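Local structure of glucosidase (Croceicoccus marinus, 5Z3K) at residues G96-S100 with I101-I105. The protein probably hydrolyses O-glycosidic bonds as a GH39-family beta-glucosidase of a deep-sea bacterium. Residues are numbered along the deposited sequence; the frame is centred on the assembly and turned at random.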
loop_
_atom_site.group_PDB
_atom_site.type_symbol
_atom_site.label_atom_id
_atom_site.label_comp_id
_atom_site.label_asym_id
_atom_site.label_seq_id
_atom_site.Cartn_x
_atom_site.Cartn_y
_atom_site.Cartn_z
ATOM N N GLY A 96 14.216 11.476 -4.763
ATOM C CA GLY A 96 15.124 11.854 -3.696
ATOM C C GLY A 96 14.427 11.966 -2.354
ATOM O O GLY A 96 14.969 11.548 -1.329
ATOM N N GLN A 97 13.205 12.507 -2.343
ATOM C CA GLN A 97 12.447 12.577 -1.096
ATOM C C GLN A 97 12.193 11.187 -0.543
ATOM O O GLN A 97 12.366 10.941 0.659
ATOM C CB GLN A 97 11.111 13.289 -1.312
ATOM C CG GLN A 97 11.229 14.794 -1.560
ATOM C CD GLN A 97 9.929 15.398 -2.056
ATOM O OE1 GLN A 97 8.902 14.715 -2.139
ATOM N NE2 GLN A 97 9.965 16.690 -2.399
ATOM N N THR A 98 11.791 10.264 -1.412
ATOM C CA THR A 98 11.458 8.921 -0.961
ATOM C C THR A 98 12.691 8.213 -0.424
ATOM O O THR A 98 12.633 7.561 0.629
ATOM C CB THR A 98 10.821 8.133 -2.107
ATOM O OG1 THR A 98 9.650 8.822 -2.576
ATOM C CG2 THR A 98 10.437 6.736 -1.638
ATOM N N ARG A 99 13.823 8.340 -1.122
ATOM C CA ARG A 99 15.035 7.684 -0.645
ATOM C C ARG A 99 15.537 8.302 0.659
ATOM O O ARG A 99 16.148 7.598 1.472
ATOM C CB ARG A 99 16.130 7.724 -1.719
ATOM C CG ARG A 99 15.776 7.005 -3.035
ATOM C CD ARG A 99 15.562 5.484 -2.841
ATOM N NE ARG A 99 16.796 4.814 -2.437
ATOM C CZ ARG A 99 16.842 3.667 -1.765
ATOM N NH1 ARG A 99 15.723 3.059 -1.396
ATOM N NH2 ARG A 99 18.012 3.131 -1.448
ATOM N N SER A 100 15.278 9.597 0.890
ATOM C CA SER A 100 15.784 10.246 2.090
ATOM C C SER A 100 15.116 9.735 3.363
ATOM O O SER A 100 15.683 9.896 4.445
ATOM C CB SER A 100 15.616 11.766 1.977
ATOM O OG SER A 100 14.286 12.149 2.263
ATOM N N ILE A 101 13.932 9.125 3.265
ATOM C CA ILE A 101 13.294 8.499 4.417
ATOM C C ILE A 101 13.496 6.986 4.422
ATOM O O ILE A 101 12.884 6.286 5.233
ATOM C CB ILE A 101 11.798 8.853 4.493
ATOM C CG1 ILE A 101 11.019 8.227 3.323
ATOM C CG2 ILE A 101 11.600 10.377 4.566
ATOM C CD1 ILE A 101 9.536 8.167 3.551
ATOM N N GLY A 102 14.351 6.466 3.539
ATOM C CA GLY A 102 14.708 5.062 3.575
ATOM C C GLY A 102 13.731 4.141 2.884
ATOM O O GLY A 102 13.801 2.921 3.069
ATOM N N ALA A 103 12.835 4.679 2.070
ATOM C CA ALA A 103 11.851 3.851 1.391
ATOM C C ALA A 103 12.316 3.445 -0.008
ATOM O O ALA A 103 13.050 4.173 -0.689
ATOM C CB ALA A 103 10.514 4.581 1.311
ATOM N N ASN A 104 11.895 2.257 -0.424
ATOM C CA ASN A 104 12.093 1.823 -1.800
ATOM C C ASN A 104 10.983 2.376 -2.694
ATOM O O ASN A 104 9.998 2.950 -2.231
ATOM C CB ASN A 104 12.141 0.300 -1.874
ATOM C CG ASN A 104 13.480 -0.251 -1.439
ATOM O OD1 ASN A 104 14.367 -0.473 -2.256
ATOM N ND2 ASN A 104 13.633 -0.465 -0.152
ATOM N N ILE A 105 11.141 2.193 -4.001
ATOM C CA ILE A 105 10.223 2.789 -4.962
ATOM C C ILE A 105 9.660 1.705 -5.870
ATOM O O ILE A 105 10.394 0.815 -6.324
ATOM C CB ILE A 105 10.905 3.913 -5.768
ATOM C CG1 ILE A 105 11.276 5.054 -4.813
ATOM C CG2 ILE A 105 9.981 4.446 -6.850
ATOM C CD1 ILE A 105 12.234 6.087 -5.391
HETATM O O HOH W 1 17.464 0.320 -0.962
#
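Thr98 and Arg99 meet Gly102 and Ala103 in a Schellman motif, a local turn that ends helix 89-100 and reverses the chain into strand 104-109 of the TIM barrel. Ala103 N donates to Thr98 O (3.2 Å), and inside this wider bond Gly102 N donates to Arg99 O at 3.0 Å. Gly102 is the C' residue; its positive phi is a conformation that glycine adopts readily. Thr98 O also receives a weak bond from Ile101 N, and CG1 of Ile101 lies against the same oxygen.

Arg99 ties the turn to the start of the strand. Its chain, bent at chi2 and chi3 (-63° and -65°), doubles back so that Arg99 NH1 donates to Ala103 O at 3.0 Å, from well above that carbonyl's plane and with an N-H...O angle of 141°. Arg99 NH2 donates to a water oxygen at 2.9 Å, and this water in turn gives a weak bond to Asn104 OD1. With an alanine here, Ala103 O would probably lose its guanidinium donor and the water its link from the helix to Asn104.

Carbon contacts join Thr98 to the strand: with CG2 of Thr98 anti to the backbone N, this methyl packs 3.7 Å from both Ala103 CB and Ile105 CG1, while OG1 turns back along the helix to bond Trp94 O. At the last helical turn, Ser100 OG donates to Gln97 O (2.8 Å).

Beyond the turn, Ile101 packs on Leu43, Trp46 and Arg47 of helix 43-48, Thr98 touches Val54, and backbone hydrogen bonds of Asn104 with Thr52 and Val54 dock the new strand beside the parallel strand 53-55.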